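Local structure of DNA replication and repair protein RecF (Caldanaerobacter subterraneus subsp. tengcongensis, 5Z69) at residues K153-D158 and A198-V203; S171-I176 and L260-L265; I188-L193 and K249-L254; I229-S234 and H272-K277. The protein is an ATP-binding recombination mediator of the RecFOR DNA-repair pathway that probably binds preferentially to single-stranded, linear DNA. All blocks are in the same frame, centred on the assembly; numbering follows the deposited sequence.

Contact 1 (K153-D158 and A198-V203); sequences KNYFFD and ARIIKV
A chi1 of 171° sets CG of Tyr155 trans to the backbone N and lays the ring toward Ile200 and Val203, while Asp158 turns its CG alongside its own N and offers its carboxylate to Arg199. The CD2 flank of the tyrosine ring takes Val203, whose CG1 lies 3.5 Å from CD2 in an oblique approach. Farther along the same flank, Tyr155 CE2 is 4.1 Å from Ile200 CG2, and the carbonyl O of Ile200 lies at the ring edge. The hydroxyl, beside Ile200 CG2, hydrogen-bonds to Asp145 and Arg204. A phenylalanine in place of Tyr155 would probably leave Asp145 and Arg204 without the hydroxyl that joins them. The two segments belong to helices 153-177 and 186-222, consecutive in the chain and folded back on each other as a helical hairpin; their local axes approach to 9.9 Å at 140°. Beside the apolar pairs, Arg199 NE stands 3.3 Å from Asp158 OD2 in a salt bridge whose hydrogen bonds, to OD2 and OD1, are both weak; the guanidinium and carboxylate planes are 43° apart. Arg199 also makes a cation-pi contact with Tyr196. A water donates to Asp158 OD2 at 2.6 Å and, weakly, to the carbonyl O of Arg199, while Ile200 CG1 rests 4.1 Å from Asp158 CB.

Contact 2 (S171-I176 and L260-L265); sequences SLLKKI and LDLKYL
Leu173 and Leu265 bring their CA atoms to 5.9 Å where the helix through 171-176 and the last turn of helix 258-264 cross almost at a right angle, 86°, with axes 9.3 Å apart. The tightest side-chain meeting is between methyl groups: CD1 of Leu173 presses to 3.5 Å on CD2 of Leu262, closer than carbon atoms usually pack. One turn on, CG2 of Ile176 touches the same Leu262 CD2 at 3.9 Å, so that this methyl lies against two residues of one helical ridge. The side chain of Asp261 contributes its CB, 4.0 Å from Leu173 CD1; its carboxylate forms a salt bridge with Arg169 and accepts from the backbone N of Gln268. Leu265 has just left the helix with a positive phi of 52°, and both its methyls lie along one side of Lys174. CD2 sits 3.8 Å from the backbone N of Lys174, and CD1 lies 3.9 Å from CE of that lysine, whose chain, bent at chi2, passes slantwise over it. Leu186 of helix 186-222 packs on both Leu173 and Ile176, while on the short helix Tyr264 hydrogen-bonds to Glu228 of the second subunit. Between the two segments the contact is apolar, a fit of leucine and isoleucine methyls with the aliphatic part of a lysine at the exposed margin; polar ties between the helices come from Arg169 to Asp261 and from Lys177 to the carbonyl O of Leu262.

Contact 3 (I188-L193 and K249-L254); sequences IFDEKL and KLKNRL
One face of the Asp190 carboxylate lies against Leu254, whose CB stands 3.8 Å from Asp190 CG and almost squarely above the plane of the group. Close to that plane, on the OD1 side, comes the amine of Lys251, but Asp190 OD1 and Lys251 NZ are 4.3 Å apart, too far for an ion pair. Its ionic partner is Arg169 of helix 153-177, which meets OD2. With two positive groups nearby, this buried carboxylate is likely to be held in its charged form. The side chains of Asp190 and Leu254 run antiparallel past one another, which carries CD1 of the leucine down to the backbone of the other helix: it is 3.1 Å from the carbonyl O of Asp190, a tight fit, and 4.1 Å from CB of Leu193. The segments are parts of helices 186-222 and 243-256, a roughly antiparallel helix pair in the helical region of RecF, their local axes 8.9 Å apart at 144°; helix 153-177 adds Thr165 and Arg169 against Leu193. Toward solvent, Lys251 starts with CG trans to its backbone N (chi1 176°) and bends at chi2 and chi4, so that its methylenes cross to Glu191 while the amine folds back toward Asp190. The two long side chains lie alongside each other, Glu191 CG 3.6 Å from Lys251 CE, and the glutamate carboxylate stays clear of the amine, its OE1 close to the like-charged Glu187.

Contact 4 (I229-S234 and H272-K277); sequences IIYLNS and HREDFK
A very short hydrogen bond, 2.5 Å from Tyr231 OH to Glu274 OE1, marks this contact; OE1 lies at the edge of the tyrosine ring, near its plane, although ring and carboxylate are turned 73° from each other. The second oxygen is gripped twice by Ser234: the hydroxyl OG donates to Glu274 OE2 at 2.6 Å from the anti side, and Ser234 N reaches OE2 at 2.8 Å from well above the carboxylate plane. The serine can do both because its chi1 of 43° tucks OG between its own N and carbonyl carbon. Arg204 forms a salt bridge with OE1, which probably offsets the buried charge from helix 186-222. Replacing Glu274 by an alanine would probably leave the Tyr231 hydroxyl, both Ser234 donors and the charge of Arg204 without the carboxylate they share. CB of Asn233 covers one face of the tyrosine ring, 3.5 Å above its plane and toward the rim. Beyond the carboxylate the backbones form a ladder that weakens at Leu232: Ile230 N bonds to Lys277 O at 2.9 Å and Lys277 N to Ile230 O at 2.7 Å, Tyr231 and Phe276 form the non-hydrogen-bonded pair, and Leu232 N bonds weakly to Asp275 O. Leu232 CD1 also packs on Lys277 CE, and Val287 of the second subunit lies on Leu232 and Asp275. The arrangement is that of an antiparallel beta ladder, here pairing strand 227-232, outermost within this chain, with the middle strand 275-280 of a three-stranded sheet and ending where Leu232 makes an inverse gamma turn.

How the contacts relate
Contacts 1, 3 and 4 adjoin where the helices meet the small sheet, away from the bound ATP analogue. Ile201, in contact 1, joins the other two: its CG1 lies 3.1 Å from Glu274 OE2 of contact 4, and its CD1 is 3.8 Å from Leu250 CD1 of contact 3. Contacts 3 and 4 meet through a weak hydrogen bond from Arg253 NH1 to Ser234 O. Contact 2 touches contact 3, Leu172 CD2 lying 3.9 Å from Phe189 CD2. Contacts 1 and 2 share helix 153-177 but have centres 26 Å apart, with contact 3 between them. Arg169 serves Asp261 and Asp190, Arg204 serves Tyr155 and Glu274. Contacts 2, 3 and 4 also touch the second subunit.

Contact 1 (K153-D158 and A198-V203)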
# COMPACT_ATOMS: atom_id res chain seq x y z
N LYS A 153 1.31 -25.07 11.66
CA LYS A 153 0.74 -26.06 10.75
C LYS A 153 -0.68 -25.72 10.29
O LYS A 153 -1.07 -26.04 9.18
CB LYS A 153 0.78 -27.44 11.43
CG LYS A 153 0.78 -28.61 10.46
N ASN A 154 -1.45 -25.05 11.15
CA ASN A 154 -2.82 -24.70 10.78
C ASN A 154 -2.85 -23.61 9.72
O ASN A 154 -3.73 -23.58 8.86
CB ASN A 154 -3.62 -24.28 12.02
CG ASN A 154 -3.77 -25.42 13.01
OD1 ASN A 154 -4.02 -26.56 12.63
ND2 ASN A 154 -3.59 -25.12 14.29
N TYR A 155 -1.88 -22.70 9.79
CA TYR A 155 -1.77 -21.66 8.79
C TYR A 155 -1.36 -22.27 7.47
O TYR A 155 -1.91 -21.93 6.41
CB TYR A 155 -0.74 -20.62 9.20
CG TYR A 155 -0.39 -19.60 8.13
CD1 TYR A 155 0.66 -19.82 7.22
CD2 TYR A 155 -1.08 -18.40 8.06
CE1 TYR A 155 0.99 -18.83 6.26
CE2 TYR A 155 -0.76 -17.43 7.12
CZ TYR A 155 0.26 -17.64 6.22
OH TYR A 155 0.53 -16.64 5.30
N PHE A 156 -0.38 -23.17 7.53
CA PHE A 156 0.10 -23.81 6.33
C PHE A 156 -1.06 -24.56 5.66
O PHE A 156 -1.24 -24.48 4.44
CB PHE A 156 1.27 -24.77 6.63
CG PHE A 156 1.75 -25.50 5.41
CD1 PHE A 156 2.28 -24.79 4.34
CD2 PHE A 156 1.63 -26.87 5.31
CE1 PHE A 156 2.69 -25.45 3.20
CE2 PHE A 156 2.04 -27.53 4.18
CZ PHE A 156 2.57 -26.82 3.12
N PHE A 157 -1.84 -25.26 6.47
CA PHE A 157 -3.09 -25.89 6.03
C PHE A 157 -4.02 -24.89 5.29
O PHE A 157 -4.47 -25.15 4.18
CB PHE A 157 -3.81 -26.50 7.24
CG PHE A 157 -5.05 -27.28 6.89
CD1 PHE A 157 -5.01 -28.66 6.77
CD2 PHE A 157 -6.27 -26.63 6.71
CE1 PHE A 157 -6.15 -29.38 6.46
CE2 PHE A 157 -7.42 -27.34 6.39
CZ PHE A 157 -7.36 -28.72 6.27
N ASP A 158 -4.31 -23.78 5.95
CA ASP A 158 -5.13 -22.73 5.38
C ASP A 158 -4.59 -22.22 4.05
O ASP A 158 -5.33 -22.07 3.09
CB ASP A 158 -5.26 -21.57 6.37
CG ASP A 158 -6.17 -21.92 7.55
OD1 ASP A 158 -6.95 -22.88 7.41
OD2 ASP A 158 -6.11 -21.23 8.59
N ALA A 198 -9.52 -14.59 5.37
CA ALA A 198 -9.59 -13.89 6.65
C ALA A 198 -8.71 -14.57 7.70
O ALA A 198 -7.98 -13.91 8.46
CB ALA A 198 -11.06 -13.81 7.13
N ARG A 199 -8.77 -15.89 7.78
CA ARG A 199 -7.89 -16.60 8.72
C ARG A 199 -6.41 -16.31 8.45
O ARG A 199 -5.63 -16.10 9.37
CB ARG A 199 -8.16 -18.08 8.66
CG ARG A 199 -9.45 -18.46 9.32
CD ARG A 199 -9.37 -19.87 9.84
NE ARG A 199 -9.39 -20.83 8.75
CZ ARG A 199 -10.51 -21.33 8.24
NH1 ARG A 199 -11.68 -20.95 8.74
NH2 ARG A 199 -10.46 -22.21 7.25
N ILE A 200 -6.06 -16.24 7.18
CA ILE A 200 -4.68 -16.00 6.78
C ILE A 200 -4.24 -14.57 7.13
O ILE A 200 -3.15 -14.36 7.66
CB ILE A 200 -4.53 -16.28 5.27
CG1 ILE A 200 -4.39 -17.80 5.03
CG2 ILE A 200 -3.36 -15.52 4.65
CD1 ILE A 200 -4.81 -18.23 3.64
N ILE A 201 -5.10 -13.60 6.84
CA ILE A 201 -4.80 -12.21 7.20
C ILE A 201 -4.58 -12.10 8.70
O ILE A 201 -3.62 -11.49 9.16
CB ILE A 201 -5.93 -11.26 6.75
CG1 ILE A 201 -5.83 -11.04 5.24
CG2 ILE A 201 -5.87 -9.93 7.51
CD1 ILE A 201 -7.12 -10.58 4.60
N LYS A 202 -5.46 -12.74 9.47
CA LYS A 202 -5.36 -12.68 10.93
C LYS A 202 -4.01 -13.20 11.42
O LYS A 202 -3.36 -12.56 12.26
CB LYS A 202 -6.49 -13.47 11.58
CG LYS A 202 -6.48 -13.34 13.10
CD LYS A 202 -6.84 -14.64 13.81
CE LYS A 202 -5.69 -15.64 13.76
NZ LYS A 202 -5.95 -16.90 14.52
N VAL A 203 -3.58 -14.34 10.90
CA VAL A 203 -2.32 -14.90 11.35
C VAL A 203 -1.12 -14.10 10.83
O VAL A 203 -0.13 -13.90 11.56
CB VAL A 203 -2.17 -16.36 10.91
CG1 VAL A 203 -0.76 -16.87 11.23
CG2 VAL A 203 -3.24 -17.21 11.59
O HOH W 1 -4.44 -19.27 9.13

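Contact 2 (S171-I176 and L260-L265)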
# COMPACT_ATOMS: atom_id res chain seq x y z
N SER A 171 -9.69 -21.14 -12.82
CA SER A 171 -10.01 -21.98 -13.97
C SER A 171 -11.50 -21.82 -14.27
O SER A 171 -11.92 -21.85 -15.43
CB SER A 171 -9.62 -23.44 -13.73
OG SER A 171 -10.38 -24.02 -12.69
N LEU A 172 -12.30 -21.62 -13.22
CA LEU A 172 -13.72 -21.34 -13.41
C LEU A 172 -13.90 -20.06 -14.22
O LEU A 172 -14.78 -19.98 -15.06
CB LEU A 172 -14.45 -21.21 -12.06
CG LEU A 172 -15.96 -20.98 -12.16
CD1 LEU A 172 -16.62 -22.15 -12.88
CD2 LEU A 172 -16.59 -20.77 -10.79
N LEU A 173 -13.04 -19.07 -13.96
CA LEU A 173 -13.11 -17.79 -14.69
C LEU A 173 -12.93 -18.05 -16.19
O LEU A 173 -13.69 -17.55 -17.01
CB LEU A 173 -12.06 -16.78 -14.17
CG LEU A 173 -12.26 -15.74 -13.04
CD1 LEU A 173 -13.48 -14.93 -13.27
CD2 LEU A 173 -12.37 -16.33 -11.68
N LYS A 174 -11.91 -18.84 -16.54
CA LYS A 174 -11.68 -19.28 -17.92
C LYS A 174 -12.93 -19.91 -18.52
O LYS A 174 -13.33 -19.57 -19.64
CB LYS A 174 -10.54 -20.30 -18.00
CG LYS A 174 -9.20 -19.74 -18.38
CD LYS A 174 -8.32 -19.53 -17.15
CE LYS A 174 -6.93 -19.07 -17.55
NZ LYS A 174 -6.02 -18.98 -16.37
N LYS A 175 -13.55 -20.81 -17.77
CA LYS A 175 -14.74 -21.53 -18.22
C LYS A 175 -15.93 -20.59 -18.41
O LYS A 175 -16.74 -20.77 -19.32
CB LYS A 175 -15.08 -22.64 -17.23
CG LYS A 175 -16.03 -23.69 -17.77
CD LYS A 175 -15.43 -24.44 -18.95
CE LYS A 175 -14.11 -25.11 -18.57
NZ LYS A 175 -13.58 -25.96 -19.67
N ILE A 176 -16.03 -19.58 -17.56
CA ILE A 176 -17.07 -18.57 -17.70
C ILE A 176 -16.81 -17.68 -18.92
O ILE A 176 -17.73 -17.34 -19.65
CB ILE A 176 -17.18 -17.70 -16.44
CG1 ILE A 176 -17.57 -18.57 -15.25
CG2 ILE A 176 -18.19 -16.58 -16.65
CD1 ILE A 176 -17.33 -17.91 -13.92
N LEU A 260 -13.50 -7.18 -13.74
CA LEU A 260 -12.05 -7.10 -13.84
C LEU A 260 -11.41 -8.48 -13.92
O LEU A 260 -10.50 -8.71 -14.72
CB LEU A 260 -11.48 -6.34 -12.65
CG LEU A 260 -9.95 -6.29 -12.67
CD1 LEU A 260 -9.46 -5.07 -13.44
CD2 LEU A 260 -9.38 -6.32 -11.26
N ASP A 261 -11.89 -9.41 -13.09
CA ASP A 261 -11.31 -10.75 -13.03
C ASP A 261 -11.55 -11.52 -14.33
O ASP A 261 -10.69 -12.29 -14.79
CB ASP A 261 -11.86 -11.52 -11.83
CG ASP A 261 -11.33 -10.99 -10.50
OD1 ASP A 261 -10.37 -10.18 -10.50
OD2 ASP A 261 -11.86 -11.39 -9.44
N LEU A 262 -12.71 -11.31 -14.93
CA LEU A 262 -13.03 -11.93 -16.21
C LEU A 262 -12.12 -11.40 -17.30
O LEU A 262 -11.79 -12.11 -18.24
CB LEU A 262 -14.49 -11.69 -16.57
CG LEU A 262 -15.42 -12.60 -15.77
CD1 LEU A 262 -16.84 -12.20 -16.00
CD2 LEU A 262 -15.20 -14.06 -16.16
N LYS A 263 -11.71 -10.14 -17.18
CA LYS A 263 -10.84 -9.54 -18.18
C LYS A 263 -9.43 -10.10 -18.12
O LYS A 263 -8.84 -10.42 -19.14
CB LYS A 263 -10.80 -8.03 -18.02
CG LYS A 263 -9.79 -7.37 -18.93
CD LYS A 263 -9.73 -5.87 -18.70
CE LYS A 263 -11.03 -5.16 -19.08
NZ LYS A 263 -11.94 -4.90 -17.92
N TYR A 264 -8.90 -10.23 -16.90
CA TYR A 264 -7.52 -10.65 -16.74
C TYR A 264 -7.39 -12.15 -16.51
O TYR A 264 -6.27 -12.68 -16.50
CB TYR A 264 -6.88 -9.88 -15.59
CG TYR A 264 -6.58 -8.45 -15.95
CD1 TYR A 264 -5.37 -8.11 -16.56
CD2 TYR A 264 -7.51 -7.43 -15.72
CE1 TYR A 264 -5.09 -6.81 -16.91
CE2 TYR A 264 -7.24 -6.12 -16.07
CZ TYR A 264 -6.03 -5.82 -16.66
OH TYR A 264 -5.73 -4.53 -17.01
N LEU A 265 -8.53 -12.83 -16.36
CA LEU A 265 -8.55 -14.25 -16.02
C LEU A 265 -7.68 -14.52 -14.78
O LEU A 265 -6.88 -15.45 -14.76
CB LEU A 265 -8.09 -15.09 -17.21
CG LEU A 265 -9.03 -15.18 -18.42
CD1 LEU A 265 -8.42 -16.08 -19.49
CD2 LEU A 265 -10.43 -15.67 -18.05

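Contact 3 (I188-L193 and K249-L254)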
# COMPACT_ATOMS: atom_id res chain seq x y z
N ILE A 188 -19.93 -19.28 -4.52
CA ILE A 188 -19.63 -20.27 -3.50
C ILE A 188 -18.12 -20.31 -3.27
O ILE A 188 -17.67 -20.37 -2.13
CB ILE A 188 -20.18 -21.66 -3.88
CG1 ILE A 188 -21.69 -21.58 -4.22
CG2 ILE A 188 -20.01 -22.60 -2.72
CD1 ILE A 188 -22.07 -21.07 -5.65
N PHE A 189 -17.35 -20.23 -4.35
CA PHE A 189 -15.90 -20.10 -4.25
C PHE A 189 -15.50 -18.81 -3.56
O PHE A 189 -14.53 -18.80 -2.80
CB PHE A 189 -15.27 -20.18 -5.63
CG PHE A 189 -15.32 -21.56 -6.20
CD1 PHE A 189 -14.41 -22.54 -5.79
CD2 PHE A 189 -16.30 -21.91 -7.10
CE1 PHE A 189 -14.47 -23.82 -6.30
CE2 PHE A 189 -16.37 -23.20 -7.61
CZ PHE A 189 -15.45 -24.15 -7.21
N ASP A 190 -16.24 -17.73 -3.84
CA ASP A 190 -15.98 -16.44 -3.23
C ASP A 190 -16.08 -16.52 -1.72
O ASP A 190 -15.21 -16.01 -0.99
CB ASP A 190 -16.97 -15.38 -3.75
CG ASP A 190 -16.59 -14.83 -5.13
OD1 ASP A 190 -17.35 -13.98 -5.64
OD2 ASP A 190 -15.55 -15.24 -5.69
N GLU A 191 -17.15 -17.15 -1.26
CA GLU A 191 -17.40 -17.32 0.17
C GLU A 191 -16.23 -18.05 0.81
O GLU A 191 -15.76 -17.66 1.88
CB GLU A 191 -18.70 -18.08 0.40
CG GLU A 191 -19.92 -17.44 -0.26
CD GLU A 191 -21.21 -18.23 -0.04
OE1 GLU A 191 -22.22 -17.62 0.38
OE2 GLU A 191 -21.23 -19.45 -0.31
N LYS A 192 -15.76 -19.09 0.14
CA LYS A 192 -14.69 -19.93 0.69
C LYS A 192 -13.38 -19.15 0.75
O LYS A 192 -12.66 -19.20 1.75
CB LYS A 192 -14.52 -21.20 -0.15
CG LYS A 192 -13.60 -22.24 0.53
CD LYS A 192 -13.52 -23.54 -0.23
CE LYS A 192 -12.55 -24.51 0.45
NZ LYS A 192 -12.69 -25.88 -0.09
N LEU A 193 -13.07 -18.41 -0.32
CA LEU A 193 -11.85 -17.61 -0.36
C LEU A 193 -11.82 -16.55 0.73
O LEU A 193 -10.75 -16.21 1.23
CB LEU A 193 -11.68 -16.93 -1.72
CG LEU A 193 -11.24 -17.81 -2.89
CD1 LEU A 193 -11.24 -17.00 -4.18
CD2 LEU A 193 -9.86 -18.44 -2.65
N LYS A 249 -15.62 -7.94 4.20
CA LYS A 249 -14.93 -7.04 3.28
C LYS A 249 -14.33 -7.79 2.09
O LYS A 249 -14.49 -7.36 0.94
CB LYS A 249 -13.85 -6.25 4.03
CG LYS A 249 -14.44 -5.27 5.07
CD LYS A 249 -13.43 -4.23 5.57
CE LYS A 249 -13.55 -2.89 4.82
NZ LYS A 249 -12.21 -2.32 4.42
N LEU A 250 -13.68 -8.93 2.36
CA LEU A 250 -13.08 -9.75 1.31
C LEU A 250 -14.13 -10.24 0.34
O LEU A 250 -13.93 -10.20 -0.87
CB LEU A 250 -12.32 -10.96 1.92
CG LEU A 250 -11.02 -10.68 2.68
CD1 LEU A 250 -10.42 -12.00 3.24
CD2 LEU A 250 -10.00 -9.95 1.80
N LYS A 251 -15.24 -10.73 0.89
CA LYS A 251 -16.35 -11.18 0.08
C LYS A 251 -16.96 -10.02 -0.76
O LYS A 251 -17.30 -10.20 -1.93
CB LYS A 251 -17.41 -11.81 0.99
CG LYS A 251 -18.69 -12.25 0.30
CD LYS A 251 -18.51 -13.54 -0.46
CE LYS A 251 -19.78 -13.94 -1.19
NZ LYS A 251 -20.01 -13.13 -2.42
N ASN A 252 -17.10 -8.84 -0.17
CA ASN A 252 -17.62 -7.69 -0.93
C ASN A 252 -16.69 -7.32 -2.09
O ASN A 252 -17.12 -7.05 -3.21
CB ASN A 252 -17.82 -6.47 -0.04
CG ASN A 252 -18.87 -6.69 1.04
OD1 ASN A 252 -18.88 -6.00 2.06
ND2 ASN A 252 -19.75 -7.67 0.82
N ARG A 253 -15.40 -7.31 -1.79
CA ARG A 253 -14.40 -6.99 -2.78
C ARG A 253 -14.36 -8.01 -3.91
O ARG A 253 -14.20 -7.62 -5.05
CB ARG A 253 -13.05 -6.85 -2.09
CG ARG A 253 -13.03 -5.67 -1.15
CD ARG A 253 -11.80 -5.59 -0.29
NE ARG A 253 -11.77 -4.29 0.37
CZ ARG A 253 -10.70 -3.51 0.48
NH1 ARG A 253 -9.54 -3.92 -0.01
NH2 ARG A 253 -10.80 -2.33 1.08
N LEU A 254 -14.51 -9.30 -3.60
CA LEU A 254 -14.53 -10.34 -4.63
C LEU A 254 -15.68 -10.10 -5.61
O LEU A 254 -15.52 -10.19 -6.84
CB LEU A 254 -14.68 -11.75 -4.01
CG LEU A 254 -13.55 -12.28 -3.13
CD1 LEU A 254 -13.94 -13.55 -2.41
CD2 LEU A 254 -12.38 -12.53 -4.04

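Contact 4 (I229-S234 and H272-K277)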
# COMPACT_ATOMS: atom_id res chain seq x y z
N ILE A 229 6.36 -1.29 10.67
CA ILE A 229 5.91 -2.22 9.64
C ILE A 229 4.45 -1.99 9.32
O ILE A 229 3.61 -2.04 10.22
CB ILE A 229 6.11 -3.71 10.08
CG1 ILE A 229 7.59 -4.07 10.03
CG2 ILE A 229 5.33 -4.66 9.17
CD1 ILE A 229 7.87 -5.48 10.37
N ILE A 230 4.16 -1.75 8.05
CA ILE A 230 2.78 -1.55 7.60
C ILE A 230 2.30 -2.74 6.77
O ILE A 230 2.88 -3.08 5.74
CB ILE A 230 2.62 -0.28 6.74
CG1 ILE A 230 3.22 0.93 7.46
CG2 ILE A 230 1.15 -0.05 6.40
CD1 ILE A 230 2.57 1.21 8.79
N TYR A 231 1.23 -3.37 7.24
CA TYR A 231 0.66 -4.53 6.58
C TYR A 231 -0.46 -4.10 5.64
O TYR A 231 -1.56 -3.75 6.07
CB TYR A 231 0.14 -5.53 7.64
CG TYR A 231 -0.54 -6.78 7.10
CD1 TYR A 231 -0.34 -7.23 5.79
CD2 TYR A 231 -1.40 -7.51 7.92
CE1 TYR A 231 -0.97 -8.36 5.31
CE2 TYR A 231 -2.03 -8.65 7.45
CZ TYR A 231 -1.81 -9.07 6.16
OH TYR A 231 -2.46 -10.18 5.71
N LEU A 232 -0.16 -4.14 4.34
CA LEU A 232 -1.13 -3.80 3.31
C LEU A 232 -2.00 -5.01 2.97
O LEU A 232 -1.81 -5.64 1.92
CB LEU A 232 -0.43 -3.30 2.04
CG LEU A 232 0.54 -2.14 2.24
CD1 LEU A 232 0.99 -1.58 0.90
CD2 LEU A 232 -0.13 -1.07 3.08
N ASN A 233 -2.94 -5.33 3.86
CA ASN A 233 -3.79 -6.49 3.63
C ASN A 233 -4.91 -6.21 2.63
O ASN A 233 -5.22 -5.05 2.31
CB ASN A 233 -4.38 -7.01 4.95
CG ASN A 233 -5.36 -6.05 5.58
OD1 ASN A 233 -6.51 -5.95 5.16
ND2 ASN A 233 -4.91 -5.35 6.62
N SER A 234 -5.52 -7.29 2.14
CA SER A 234 -6.43 -7.20 1.01
C SER A 234 -7.85 -6.83 1.44
O SER A 234 -8.73 -6.63 0.60
CB SER A 234 -6.46 -8.52 0.24
OG SER A 234 -6.49 -9.63 1.12
N HIS A 272 -2.98 -13.35 -1.73
CA HIS A 272 -1.94 -13.55 -2.75
C HIS A 272 -1.55 -12.27 -3.47
O HIS A 272 -0.71 -12.30 -4.38
CB HIS A 272 -2.40 -14.59 -3.78
CG HIS A 272 -3.62 -14.18 -4.54
ND1 HIS A 272 -4.87 -14.16 -3.97
CD2 HIS A 272 -3.78 -13.74 -5.81
CE1 HIS A 272 -5.75 -13.74 -4.86
NE2 HIS A 272 -5.12 -13.49 -5.99
N ARG A 273 -2.16 -11.14 -3.09
CA ARG A 273 -1.79 -9.85 -3.68
C ARG A 273 -1.33 -8.87 -2.63
O ARG A 273 -1.21 -7.70 -2.91
CB ARG A 273 -2.96 -9.22 -4.44
CG ARG A 273 -3.37 -9.96 -5.69
CD ARG A 273 -2.30 -9.87 -6.75
NE ARG A 273 -2.77 -10.40 -8.03
CZ ARG A 273 -3.52 -9.73 -8.90
NH2 ARG A 273 -3.89 -10.33 -10.02
N GLU A 274 -1.10 -9.35 -1.41
CA GLU A 274 -0.77 -8.46 -0.30
C GLU A 274 0.71 -8.12 -0.25
O GLU A 274 1.52 -8.69 -0.99
CB GLU A 274 -1.23 -9.07 1.03
CG GLU A 274 -2.74 -9.29 1.10
CD GLU A 274 -3.21 -9.85 2.44
OE1 GLU A 274 -2.36 -10.31 3.23
OE2 GLU A 274 -4.43 -9.83 2.69
N ASP A 275 1.07 -7.17 0.61
CA ASP A 275 2.48 -6.87 0.83
C ASP A 275 2.61 -6.37 2.25
O ASP A 275 1.60 -6.21 2.93
CB ASP A 275 2.98 -5.84 -0.18
CG ASP A 275 4.49 -5.73 -0.20
OD1 ASP A 275 5.17 -6.55 0.45
OD2 ASP A 275 5.02 -4.81 -0.88
N PHE A 276 3.84 -6.16 2.71
CA PHE A 276 4.03 -5.38 3.93
C PHE A 276 5.20 -4.43 3.70
O PHE A 276 6.14 -4.74 2.97
CB PHE A 276 4.24 -6.26 5.18
CG PHE A 276 5.46 -7.14 5.14
CD1 PHE A 276 5.40 -8.41 4.57
CD2 PHE A 276 6.65 -6.74 5.74
CE1 PHE A 276 6.52 -9.24 4.55
CE2 PHE A 276 7.77 -7.55 5.73
CZ PHE A 276 7.71 -8.82 5.14
N LYS A 277 5.10 -3.23 4.25
CA LYS A 277 6.10 -2.20 4.00
C LYS A 277 6.98 -2.10 5.22
O LYS A 277 6.49 -2.12 6.35
CB LYS A 277 5.45 -0.84 3.70
CG LYS A 277 4.88 -0.67 2.28
CD LYS A 277 4.77 0.82 1.92
CE LYS A 277 3.89 1.09 0.69
NZ LYS A 277 4.43 0.55 -0.60